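Local coordinates for monosaccharide ABC transporter substrate-binding protein, CUT2 family (Bradyrhizobium sp., PDB 4YHS) that probably binds a monosaccharide or related small solute outside the inner membrane and delivers it to an ABC transporter for uptake, at residues R86-K90 and V307-V311; W59-F65 and T117-G123; A24-P28 and E83-L87; A157-V162 and Y319-P325. One frame throughout, in Å; residues are numbered along the deposited sequence.

Contact 1: residues R86-K90 and V307-V311; sequences RLGVK and VDQAV
Leu87 and Val89 pack against Val307, Asp308 and Val311 of helix 299-314, just where a Schellman motif ends helix 71-87. The CD1 methyl of Leu87 makes contact with two valines one helical turn apart, lying 3.9 Å from Val307 CG1 and 4.1 Å from Val311 CG2. Leu87 and Val307 point past one another, so that they meet flank to flank. Val89 uses both its branches: CG2 meets Val307 CG1 at 4.2 Å, while CG1 meets Val311 CG2 at 4.0 Å. Leucine suits its place because its longer chain, with CG anti to the carbonyl carbon (chi1 -74°), carries a methyl across to the other helix; the short, branched valines offer it methyl groups with little freedom to turn.

What positions Val89 is the turn before it. Gly88 has a positive phi of 85°, where a CB would collide with the carbonyl O of Leu87, and the helix closes with Gly88 N bonded to Lys85 O and Val89 N to Ser84 O. Farther out, Tyr49 and Arg312 both hold Asp308 OD2, the latter through a salt bridge. Asp308 OD1 pairs with Leu52 N, yet still lies 4.1 Å from the Leu87 CD1 methyl.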
loop_
_atom_site.group_PDB
_atom_site.type_symbol
_atom_site.label_atom_id
_atom_site.label_comp_id
_atom_site.label_asym_id
_atom_site.label_seq_id
_atom_site.Cartn_x
_atom_site.Cartn_y
_atom_site.Cartn_z
ATOM N N ARG A 86 -0.331 -2.441 21.853
ATOM C CA ARG A 86 1.047 -2.248 22.327
ATOM C C ARG A 86 1.160 -0.967 23.134
ATOM O O ARG A 86 1.800 -0.933 24.184
ATOM C CB ARG A 86 2.020 -2.184 21.149
ATOM C CG ARG A 86 3.480 -2.274 21.566
ATOM C CD ARG A 86 4.412 -2.132 20.375
ATOM N NE ARG A 86 4.384 -0.770 19.837
ATOM C CZ ARG A 86 4.941 0.286 20.423
ATOM N NH1 ARG A 86 4.855 1.478 19.856
ATOM N NH2 ARG A 86 5.589 0.156 21.575
ATOM N N LEU A 87 0.502 0.078 22.650
ATOM C CA LEU A 87 0.597 1.419 23.279
ATOM C C LEU A 87 -0.324 1.558 24.470
ATOM O O LEU A 87 -0.142 2.453 25.304
ATOM C CB LEU A 87 0.283 2.521 22.257
ATOM C CG LEU A 87 1.378 2.786 21.212
ATOM C CD1 LEU A 87 0.895 3.793 20.160
ATOM C CD2 LEU A 87 2.658 3.246 21.873
ATOM N N GLY A 88 -1.295 0.660 24.585
ATOM C CA GLY A 88 -2.261 0.745 25.678
ATOM C C GLY A 88 -3.452 1.659 25.424
ATOM O O GLY A 88 -3.978 2.268 26.365
ATOM N N VAL A 89 -3.911 1.752 24.178
ATOM C CA VAL A 89 -5.002 2.680 23.875
ATOM C C VAL A 89 -6.193 1.875 23.372
ATOM O O VAL A 89 -6.058 0.689 23.096
ATOM C CB VAL A 89 -4.564 3.772 22.857
ATOM C CG1 VAL A 89 -3.481 4.655 23.483
ATOM C CG2 VAL A 89 -4.102 3.162 21.530
ATOM N N LYS A 90 -7.351 2.523 23.296
ATOM C CA LYS A 90 -8.614 1.878 22.931
ATOM C C LYS A 90 -9.035 2.250 21.540
ATOM O O LYS A 90 -9.368 3.401 21.271
ATOM C CB LYS A 90 -9.750 2.274 23.885
ATOM C CG LYS A 90 -9.488 2.069 25.382
ATOM C CD LYS A 90 -10.752 2.403 26.210
ATOM C CE LYS A 90 -10.467 3.297 27.434
ATOM N NZ LYS A 90 -10.347 4.765 27.114
ATOM N N VAL A 307 -1.643 5.128 14.290
ATOM C CA VAL A 307 -1.973 5.071 15.700
ATOM C C VAL A 307 -0.924 5.823 16.511
ATOM O O VAL A 307 -1.276 6.649 17.370
ATOM C CB VAL A 307 -2.084 3.621 16.205
ATOM C CG1 VAL A 307 -2.198 3.552 17.751
ATOM C CG2 VAL A 307 -3.279 2.941 15.561
ATOM N N ASP A 308 0.355 5.554 16.248
ATOM C CA ASP A 308 1.424 6.257 16.964
ATOM C C ASP A 308 1.349 7.770 16.781
ATOM O O ASP A 308 1.473 8.539 17.742
ATOM C CB ASP A 308 2.802 5.775 16.513
ATOM C CG ASP A 308 3.926 6.372 17.360
ATOM O OD1 ASP A 308 3.890 6.185 18.589
ATOM O OD2 ASP A 308 4.839 7.035 16.817
ATOM N N GLN A 309 1.134 8.198 15.544
ATOM C CA GLN A 309 0.946 9.601 15.256
ATOM C C GLN A 309 -0.207 10.216 16.093
ATOM O O GLN A 309 -0.063 11.299 16.680
ATOM C CB GLN A 309 0.657 9.787 13.767
ATOM C CG GLN A 309 1.880 9.774 12.832
ATOM C CD GLN A 309 1.467 9.713 11.392
ATOM O OE1 GLN A 309 0.423 9.143 11.072
ATOM N NE2 GLN A 309 2.241 10.342 10.518
ATOM N N ALA A 310 -1.354 9.543 16.116
ATOM C CA ALA A 310 -2.512 10.051 16.845
ATOM C C ALA A 310 -2.161 10.260 18.306
ATOM O O ALA A 310 -2.466 11.296 18.883
ATOM C CB ALA A 310 -3.686 9.115 16.733
ATOM N N VAL A 311 -1.517 9.261 18.898
ATOM C CA VAL A 311 -1.175 9.316 20.324
ATOM C C VAL A 311 -0.198 10.468 20.576
ATOM O O VAL A 311 -0.385 11.265 21.498
ATOM C CB VAL A 311 -0.605 7.953 20.790
ATOM C CG1 VAL A 311 -0.056 8.034 22.226
ATOM C CG2 VAL A 311 -1.724 6.863 20.691
#

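Contact 2: residues W59-F65 and T117-G123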
loop_
_atom_site.group_PDB
_atom_site.type_symbol
_atom_site.label_atom_id
_atom_site.label_comp_id
_atom_site.label_asym_id
_atom_site.label_seq_id
_atom_site.Cartn_x
_atom_site.Cartn_y
_atom_site.Cartn_z
ATOM N N TRP A 59 -6.127 6.587 25.507
ATOM C CA TRP A 59 -6.778 7.398 24.486
ATOM C C TRP A 59 -7.800 6.572 23.709
ATOM O O TRP A 59 -7.582 5.396 23.440
ATOM C CB TRP A 59 -5.745 7.980 23.523
ATOM C CG TRP A 59 -4.709 8.827 24.203
ATOM C CD1 TRP A 59 -3.404 8.502 24.448
ATOM C CD2 TRP A 59 -4.907 10.132 24.729
ATOM N NE1 TRP A 59 -2.772 9.531 25.099
ATOM C CE2 TRP A 59 -3.677 10.545 25.296
ATOM C CE3 TRP A 59 -6.007 10.986 24.796
ATOM C CZ2 TRP A 59 -3.515 11.779 25.890
ATOM C CZ3 TRP A 59 -5.846 12.221 25.392
ATOM C CH2 TRP A 59 -4.608 12.607 25.935
ATOM N N LYS A 60 -8.935 7.184 23.396
ATOM C CA LYS A 60 -9.910 6.581 22.490
ATOM C C LYS A 60 -9.682 6.995 21.040
ATOM O O LYS A 60 -9.690 8.183 20.727
ATOM C CB LYS A 60 -11.326 6.978 22.891
ATOM C CG LYS A 60 -11.833 6.319 24.173
ATOM C CD LYS A 60 -13.352 6.563 24.388
ATOM C CE LYS A 60 -14.258 6.007 23.267
ATOM N NZ LYS A 60 -14.689 4.590 23.486
ATOM N N LEU A 61 -9.503 6.010 20.161
ATOM C CA LEU A 61 -9.231 6.269 18.752
ATOM C C LEU A 61 -10.349 5.697 17.913
ATOM O O LEU A 61 -10.583 4.488 17.942
ATOM C CB LEU A 61 -7.915 5.629 18.288
ATOM C CG LEU A 61 -6.648 5.981 19.081
ATOM C CD1 LEU A 61 -5.442 5.311 18.465
ATOM C CD2 LEU A 61 -6.452 7.481 19.181
ATOM N N CYS A 62 -11.035 6.559 17.176
ATOM C CA CYS A 62 -12.027 6.088 16.205
ATOM C C CYS A 62 -11.286 5.803 14.912
ATOM O O CYS A 62 -10.536 6.668 14.432
ATOM C CB CYS A 62 -13.143 7.117 15.995
ATOM S SG CYS A 62 -14.205 6.719 14.596
ATOM N N VAL A 63 -11.457 4.598 14.358
ATOM C CA VAL A 63 -10.782 4.229 13.116
ATOM C C VAL A 63 -11.860 3.883 12.090
ATOM O O VAL A 63 -12.660 2.980 12.311
ATOM C CB VAL A 63 -9.803 3.043 13.296
ATOM C CG1 VAL A 63 -8.997 2.824 11.997
ATOM C CG2 VAL A 63 -8.866 3.327 14.455
ATOM N N SER A 64 -11.849 4.604 10.968
ATOM C CA SER A 64 -12.844 4.448 9.892
ATOM C C SER A 64 -12.206 3.897 8.615
ATOM O O SER A 64 -11.304 4.517 8.031
ATOM C CB SER A 64 -13.514 5.803 9.628
ATOM O OG SER A 64 -14.298 5.807 8.447
ATOM N N PHE A 65 -12.637 2.694 8.237
ATOM C CA PHE A 65 -12.112 1.975 7.082
ATOM C C PHE A 65 -13.108 2.038 5.942
ATOM O O PHE A 65 -14.321 2.146 6.180
ATOM C CB PHE A 65 -11.867 0.510 7.423
ATOM C CG PHE A 65 -10.478 0.196 7.956
ATOM C CD1 PHE A 65 -9.696 1.142 8.553
ATOM C CD2 PHE A 65 -9.983 -1.107 7.838
ATOM C CE1 PHE A 65 -8.403 0.788 9.031
ATOM C CE2 PHE A 65 -8.744 -1.455 8.303
ATOM C CZ PHE A 65 -7.950 -0.535 8.890
ATOM N N THR A 117 -14.883 10.582 21.235
ATOM C CA THR A 117 -13.594 10.026 20.875
ATOM C C THR A 117 -12.498 11.095 20.995
ATOM O O THR A 117 -12.797 12.296 21.032
ATOM C CB THR A 117 -13.619 9.466 19.455
ATOM O OG1 THR A 117 -12.474 8.659 19.243
ATOM C CG2 THR A 117 -13.644 10.582 18.428
ATOM N N ASP A 118 -11.246 10.661 21.067
ATOM C CA ASP A 118 -10.119 11.584 21.169
ATOM C C ASP A 118 -9.457 11.936 19.843
ATOM O O ASP A 118 -9.018 13.071 19.670
ATOM C CB ASP A 118 -9.080 11.010 22.131
ATOM C CG ASP A 118 -9.634 10.824 23.520
ATOM O OD1 ASP A 118 -10.393 11.703 23.982
ATOM O OD2 ASP A 118 -9.304 9.817 24.167
ATOM N N ALA A 119 -9.385 10.972 18.924
ATOM C CA ALA A 119 -8.828 11.182 17.583
ATOM C C ALA A 119 -9.544 10.272 16.591
ATOM O O ALA A 119 -10.114 9.257 16.984
ATOM C CB ALA A 119 -7.314 10.906 17.562
ATOM N N VAL A 120 -9.510 10.674 15.318
ATOM C CA VAL A 120 -10.088 9.904 14.229
ATOM C C VAL A 120 -9.010 9.555 13.184
ATOM O O VAL A 120 -8.341 10.436 12.663
ATOM C CB VAL A 120 -11.257 10.674 13.560
ATOM C CG1 VAL A 120 -11.824 9.859 12.415
ATOM C CG2 VAL A 120 -12.362 10.975 14.586
ATOM N N ILE A 121 -8.861 8.268 12.885
ATOM C CA ILE A 121 -7.956 7.771 11.861
ATOM C C ILE A 121 -8.824 7.302 10.700
ATOM O O ILE A 121 -9.712 6.514 10.900
ATOM C CB ILE A 121 -7.073 6.631 12.440
ATOM C CG1 ILE A 121 -6.187 7.196 13.554
ATOM C CG2 ILE A 121 -6.217 5.976 11.381
ATOM C CD1 ILE A 121 -5.508 6.102 14.377
ATOM N N ILE A 122 -8.582 7.823 9.502
ATOM C CA ILE A 122 -9.467 7.586 8.354
ATOM C C ILE A 122 -8.738 7.003 7.146
ATOM O O ILE A 122 -7.766 7.577 6.669
ATOM C CB ILE A 122 -10.132 8.893 7.878
ATOM C CG1 ILE A 122 -10.923 9.566 8.982
ATOM C CG2 ILE A 122 -11.086 8.640 6.702
ATOM C CD1 ILE A 122 -11.514 10.903 8.559
ATOM N N GLY A 123 -9.257 5.883 6.641
ATOM C CA GLY A 123 -8.923 5.387 5.322
ATOM C C GLY A 123 -10.046 5.815 4.396
ATOM O O GLY A 123 -11.102 5.184 4.350
#
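Cys62 and Ile121 mark the tight middle of a parallel strand pair, 60-65 beside 119-122, in which Ile121 N donates to Cys62 O at 2.8 Å. The ladder runs on through Cys62 N to Ala119 O and Ser64 N to Ile121 O, and closes with Gly123 N on Ser64 O at 2.8 Å. Small and branched apolar residues fill one face: Leu61 spreads its branches, CD2 onto Ala119 CB at 3.9 Å and CD1 onto Ile121 CD1 at 4.2 Å. On the other face Cys62 CB touches Val120 CG2, and the cysteine sulfur forms a disulfide with Cys112.

The end nearer solvent is looser. There the Ala119 N to Lys60 O bond is weak, at 3.3 Å, and the amine of Lys60 leads away. Asp118 ties this end down: its CG stands beside its own backbone N (chi1 -61°), letting OD2 take the Lys60 N-H at 2.8 Å while Asp118 N returns a bond to Lys60 O. The carboxylate also meets the indole edge of Trp59, its plane 86° from the ring. An alanine in place of Asp118 would probably leave Lys60 N without this acceptor and the strand start freer to fray.

Strand 90-95 flanks strand 60-65, strand 144-147 flanks 119-122, and helix 102-115 packs on the face bearing Ser64 and Val120.

Contact 3: residues A24-P28 and E83-L87; sequences AEWYP and ESKRL
Trp26 and Tyr27 reach Glu83 and Arg86 because both aromatic chains take the position in which CG lies between the backbone N and the carbonyl carbon, with chi1 of 67° in Trp26 and 58° in Tyr27. From the helix, Glu83 bends at chi2 and Arg86 at chi3 (69°), which brings the edge of the guanidinium to the carboxylate one helical turn earlier.

Arg86 grips Glu83 side-on with two nitrogens, NE to OE1 at 3.1 Å and NH1 to OE2 at 2.8 Å. Both acceptors lie in the guanidinium plane, but the arginine meets the carboxylate from above its plane. Trp26 NE1 donates to Glu83 OE1 at 2.9 Å, coming from the opposite face of the carboxylate; the bond is bent, with OE1 tilted out of the indole plane. Tryptophan suits this place because it brings an N-H on a large apolar body to a buried acid. Arg304 forms a further salt bridge to OE1, and this gathering of donors is likely to favour the ionised carboxylate.

Tyr27 lays CE1 over the centre of the guanidinium, 3.7 Å from Arg86 CZ, with the two flat groups inclined to each other. A water joins three of the polar groups: it gives a proton to Glu25 OE2 at 2.8 Å, accepts from Arg86 NH2 at 2.8 Å, and also bonds Tyr27 OH.

Segment 24-28 thus fastens the N-terminal approach to strand 29-35 onto the end of helix 71-87. Pro51 touches all four of Trp26, Tyr27, Glu83 and Arg86, and the indole also packs on Ile301 of helix 299-314.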
loop_
_atom_site.group_PDB
_atom_site.type_symbol
_atom_site.label_atom_id
_atom_site.label_comp_id
_atom_site.label_asym_id
_atom_site.label_seq_id
_atom_site.Cartn_x
_atom_site.Cartn_y
_atom_site.Cartn_z
ATOM N N ALA A 24 11.962 -9.520 18.556
ATOM C CA ALA A 24 12.109 -8.166 18.025
ATOM C C ALA A 24 10.771 -7.450 17.786
ATOM O O ALA A 24 9.824 -8.034 17.286
ATOM C CB ALA A 24 12.900 -8.210 16.729
ATOM N N GLU A 25 10.726 -6.177 18.151
ATOM C CA GLU A 25 9.600 -5.312 17.828
ATOM C C GLU A 25 9.678 -4.933 16.368
ATOM O O GLU A 25 10.687 -5.168 15.705
ATOM C CB GLU A 25 9.622 -4.055 18.693
ATOM C CG GLU A 25 9.565 -4.334 20.202
ATOM C CD GLU A 25 8.143 -4.499 20.706
ATOM O OE1 GLU A 25 7.271 -4.906 19.907
ATOM O OE2 GLU A 25 7.893 -4.203 21.897
ATOM N N TRP A 26 8.608 -4.336 15.866
ATOM C CA TRP A 26 8.520 -3.968 14.481
ATOM C C TRP A 26 9.401 -2.762 14.178
ATOM O O TRP A 26 9.845 -2.584 13.034
ATOM C CB TRP A 26 7.078 -3.680 14.096
ATOM C CG TRP A 26 6.457 -2.457 14.739
ATOM C CD1 TRP A 26 5.712 -2.414 15.890
ATOM C CD2 TRP A 26 6.497 -1.113 14.242
ATOM N NE1 TRP A 26 5.307 -1.131 16.149
ATOM C CE2 TRP A 26 5.771 -0.310 15.158
ATOM C CE3 TRP A 26 7.090 -0.495 13.125
ATOM C CZ2 TRP A 26 5.590 1.062 14.970
ATOM C CZ3 TRP A 26 6.935 0.868 12.964
ATOM C CH2 TRP A 26 6.181 1.633 13.883
ATOM N N TYR A 27 9.646 -1.954 15.208
ATOM C CA TYR A 27 10.431 -0.746 15.093
ATOM C C TYR A 27 11.886 -0.958 15.578
ATOM O O TYR A 27 12.152 -1.908 16.308
ATOM C CB TYR A 27 9.766 0.365 15.896
ATOM C CG TYR A 27 9.586 0.048 17.355
ATOM C CD1 TYR A 27 8.447 -0.590 17.799
ATOM C CD2 TYR A 27 10.561 0.400 18.296
ATOM C CE1 TYR A 27 8.261 -0.878 19.138
ATOM C CE2 TYR A 27 10.391 0.126 19.636
ATOM C CZ TYR A 27 9.233 -0.514 20.058
ATOM O OH TYR A 27 9.035 -0.793 21.398
ATOM N N PRO A 28 12.821 -0.066 15.195
ATOM C CA PRO A 28 12.623 1.051 14.261
ATOM C C PRO A 28 12.419 0.562 12.842
ATOM O O PRO A 28 12.897 -0.526 12.499
ATOM C CB PRO A 28 13.927 1.860 14.398
ATOM C CG PRO A 28 14.926 0.883 14.949
ATOM C CD PRO A 28 14.142 0.012 15.851
ATOM N N GLU A 83 -0.983 -2.156 17.206
ATOM C CA GLU A 83 -0.279 -0.986 17.735
ATOM C C GLU A 83 -1.113 -0.355 18.860
ATOM O O GLU A 83 -0.568 0.081 19.864
ATOM C CB GLU A 83 0.036 0.023 16.632
ATOM C CG GLU A 83 0.985 1.165 17.091
ATOM C CD GLU A 83 2.405 0.678 17.326
ATOM O OE1 GLU A 83 2.669 -0.551 17.310
ATOM O OE2 GLU A 83 3.269 1.534 17.516
ATOM N N SER A 84 -2.432 -0.338 18.722
ATOM C CA SER A 84 -3.263 0.159 19.825
ATOM C C SER A 84 -3.062 -0.680 21.107
ATOM O O SER A 84 -2.919 -0.130 22.200
ATOM C CB SER A 84 -4.732 0.187 19.399
ATOM O OG SER A 84 -4.941 1.102 18.320
ATOM N N LYS A 85 -3.043 -2.009 20.978
ATOM C CA LYS A 85 -2.733 -2.881 22.106
ATOM C C LYS A 85 -1.347 -2.589 22.704
ATOM O O LYS A 85 -1.209 -2.487 23.925
ATOM C CB LYS A 85 -2.794 -4.348 21.687
ATOM C CG LYS A 85 -4.006 -5.115 22.196
ATOM C CD LYS A 85 -3.817 -6.638 22.044
ATOM C CE LYS A 85 -3.643 -7.034 20.572
ATOM N NZ LYS A 85 -3.548 -8.514 20.340
ATOM N N ARG A 86 -0.331 -2.441 21.853
ATOM C CA ARG A 86 1.047 -2.248 22.327
ATOM C C ARG A 86 1.160 -0.967 23.134
ATOM O O ARG A 86 1.800 -0.933 24.184
ATOM C CB ARG A 86 2.020 -2.184 21.149
ATOM C CG ARG A 86 3.480 -2.274 21.566
ATOM C CD ARG A 86 4.412 -2.132 20.375
ATOM N NE ARG A 86 4.384 -0.770 19.837
ATOM C CZ ARG A 86 4.941 0.286 20.423
ATOM N NH1 ARG A 86 4.855 1.478 19.856
ATOM N NH2 ARG A 86 5.589 0.156 21.575
ATOM N N LEU A 87 0.502 0.078 22.650
ATOM C CA LEU A 87 0.597 1.419 23.279
ATOM C C LEU A 87 -0.324 1.558 24.470
ATOM O O LEU A 87 -0.142 2.453 25.304
ATOM C CB LEU A 87 0.283 2.521 22.257
ATOM C CG LEU A 87 1.378 2.786 21.212
ATOM C CD1 LEU A 87 0.895 3.793 20.160
ATOM C CD2 LEU A 87 2.658 3.246 21.873
HETATM O O HOH W 1 6.666 -1.993 23.011
#

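Contact 4: residues A157-V162 and Y319-P325; sequences AAKSLV and YVKHVGP
Tyr319 turns its ring edge to Ala157, with CE2 3.7 Å from Ala157 O. A water bridges that same carbonyl to Tyr319 OH and, weakly, to Lys321 NZ. The extended aliphatic chain of Lys321 runs past Ala157 O, while Lys321 O starts the parallel strand pairing by accepting from Lys159 N at 2.8 Å.

His322 follows, its CG anti to the backbone N (chi1 -177°), which brings the imidazole face under the Lys159 methylenes. Lys159 CD sits 3.9 Å from the ring centroid and only 6° off its normal, a CH-pi contact, and Leu161 CD1 approaches His322 NE2 at 3.9 Å. A lysine fits because its methylenes cover the ring while its amine travels on to a salt bridge with Asp146. If His322 were replaced by an alanine, the Lys159 methylenes would probably lose the ring face they rest on, and Phe38 N its partner ND1.

Val323 pairs in both directions, its N donating to Lys159 O at 3.2 Å and its O accepting from Leu161 N at 3.1 Å; a second water links Val323 O to Ser160 OG, whose hydroxyl also bonds Gln302 O. Gly324 CA makes a CA-H...O contact of 3.1 Å with Leu161 O, and a CB there would collide with that oxygen. Pro325 sets its CD 3.9 Å from Val162 CG1.

Between these neighbouring strands the chain builds the separate four-stranded parallel sheet and then returns, a topology consistent with the two-lobed alpha/beta fold of periplasmic sugar-binding proteins.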
loop_
_atom_site.group_PDB
_atom_site.type_symbol
_atom_site.label_atom_id
_atom_site.label_comp_id
_atom_site.label_asym_id
_atom_site.label_seq_id
_atom_site.Cartn_x
_atom_site.Cartn_y
_atom_site.Cartn_z
ATOM N N ALA A 157 -4.196 16.278 10.386
ATOM C CA ALA A 157 -3.039 16.521 11.266
ATOM C C ALA A 157 -1.783 15.787 10.803
ATOM O O ALA A 157 -0.672 16.250 11.063
ATOM C CB ALA A 157 -3.375 16.128 12.729
ATOM N N ALA A 158 -1.955 14.618 10.179
ATOM C CA ALA A 158 -0.816 13.778 9.786
ATOM C C ALA A 158 -1.249 12.805 8.707
ATOM O O ALA A 158 -2.414 12.441 8.661
ATOM C CB ALA A 158 -0.261 12.983 10.951
ATOM N N LYS A 159 -0.285 12.391 7.876
ATOM C CA LYS A 159 -0.485 11.344 6.882
ATOM C C LYS A 159 0.406 10.147 7.167
ATOM O O LYS A 159 1.582 10.292 7.529
ATOM C CB LYS A 159 -0.212 11.873 5.477
ATOM C CG LYS A 159 -1.139 13.006 5.028
ATOM C CD LYS A 159 -0.746 13.578 3.682
ATOM C CE LYS A 159 -1.705 14.692 3.279
ATOM N NZ LYS A 159 -2.975 14.123 2.757
ATOM N N SER A 160 -0.175 8.963 7.006
ATOM C CA SER A 160 0.547 7.687 7.031
ATOM C C SER A 160 0.175 6.942 5.756
ATOM O O SER A 160 -0.878 6.280 5.685
ATOM C CB SER A 160 0.168 6.877 8.254
ATOM O OG SER A 160 0.915 5.685 8.309
ATOM N N LEU A 161 1.022 7.058 4.748
ATOM C CA LEU A 161 0.700 6.513 3.456
ATOM C C LEU A 161 1.912 6.506 2.529
ATOM O O LEU A 161 2.979 7.058 2.848
ATOM C CB LEU A 161 -0.439 7.322 2.825
ATOM C CG LEU A 161 -0.377 8.840 2.986
ATOM C CD1 LEU A 161 0.688 9.448 2.112
ATOM C CD2 LEU A 161 -1.759 9.436 2.630
ATOM N N VAL A 162 1.747 5.849 1.382
ATOM C CA VAL A 162 2.797 5.835 0.350
ATOM C C VAL A 162 2.232 6.297 -0.984
ATOM O O VAL A 162 1.016 6.521 -1.099
ATOM C CB VAL A 162 3.419 4.427 0.183
ATOM C CG1 VAL A 162 3.839 3.883 1.547
ATOM C CG2 VAL A 162 2.443 3.456 -0.510
ATOM N N TYR A 319 6.104 14.586 16.439
ATOM C CA TYR A 319 5.674 13.523 15.545
ATOM C C TYR A 319 6.066 13.887 14.141
ATOM O O TYR A 319 6.361 15.058 13.835
ATOM C CB TYR A 319 4.177 13.278 15.630
ATOM C CG TYR A 319 3.333 14.489 15.228
ATOM C CD1 TYR A 319 3.196 15.566 16.087
ATOM C CD2 TYR A 319 2.664 14.539 14.007
ATOM C CE1 TYR A 319 2.436 16.675 15.745
ATOM C CE2 TYR A 319 1.896 15.658 13.658
ATOM C CZ TYR A 319 1.790 16.711 14.537
ATOM O OH TYR A 319 1.038 17.821 14.222
ATOM N N VAL A 320 6.100 12.863 13.300
ATOM C CA VAL A 320 6.442 13.041 11.909
ATOM C C VAL A 320 5.124 13.251 11.174
ATOM O O VAL A 320 4.240 12.421 11.276
ATOM C CB VAL A 320 7.215 11.817 11.356
ATOM C CG1 VAL A 320 7.485 12.029 9.896
ATOM C CG2 VAL A 320 8.511 11.605 12.153
ATOM N N LYS A 321 4.971 14.374 10.465
ATOM C CA LYS A 321 3.651 14.753 9.970
ATOM C C LYS A 321 3.216 14.037 8.693
ATOM O O LYS A 321 2.026 13.768 8.497
ATOM C CB LYS A 321 3.605 16.262 9.734
ATOM C CG LYS A 321 2.260 16.821 9.345
ATOM C CD LYS A 321 2.227 18.339 9.623
ATOM C CE LYS A 321 0.956 18.966 9.058
ATOM N NZ LYS A 321 0.702 20.351 9.550
ATOM N N HIS A 322 4.175 13.749 7.817
ATOM C CA HIS A 322 3.854 13.145 6.549
ATOM C C HIS A 322 4.912 12.066 6.241
ATOM O O HIS A 322 6.063 12.362 5.918
ATOM C CB HIS A 322 3.765 14.243 5.488
ATOM C CG HIS A 322 3.361 13.778 4.129
ATOM N ND1 HIS A 322 3.072 14.663 3.114
ATOM C CD2 HIS A 322 3.253 12.542 3.589
ATOM C CE1 HIS A 322 2.782 13.995 2.013
ATOM N NE2 HIS A 322 2.894 12.706 2.270
ATOM N N VAL A 323 4.514 10.808 6.391
ATOM C CA VAL A 323 5.485 9.710 6.284
ATOM C C VAL A 323 4.849 8.411 5.773
ATOM O O VAL A 323 3.655 8.143 5.959
ATOM C CB VAL A 323 6.193 9.477 7.679
ATOM C CG1 VAL A 323 5.192 9.051 8.772
ATOM C CG2 VAL A 323 7.377 8.511 7.595
ATOM N N GLY A 324 5.673 7.627 5.093
ATOM C CA GLY A 324 5.329 6.273 4.694
ATOM C C GLY A 324 6.472 5.313 4.950
ATOM O O GLY A 324 7.631 5.725 5.020
ATOM N N PRO A 325 6.157 4.020 5.099
ATOM C CA PRO A 325 7.242 3.043 5.101
ATOM C C PRO A 325 8.074 3.162 3.817
ATOM O O PRO A 325 7.549 3.515 2.770
ATOM C CB PRO A 325 6.506 1.704 5.145
ATOM C CG PRO A 325 5.210 2.011 5.773
ATOM C CD PRO A 325 4.847 3.369 5.286
HETATM O O HOH W 2 -0.507 18.592 11.920
HETATM O O HOH W 3 3.186 5.490 7.200
#

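All four contacts belong to the lobe built round the larger, mixed sheet. Contacts 1 and 3 share Arg86 and Leu87, their centres about 10 Å apart, so the end of helix 71-87 is held by helix 299-314 and by the N-terminal segment together. Contact 1 also joins contact 2, whose centre is again about 10 Å away, through probable backbone bonds from Lys90 O to Leu61 N (2.8 Å) and from Lys90 N to Trp59 O (2.9 Å). Toward contact 4, Gln309 NE2 bridges to Val320 O and Lys159 O. Contacts 2 and 4 lie in the same sheet but do not touch, their nearest atoms being about 7 Å apart.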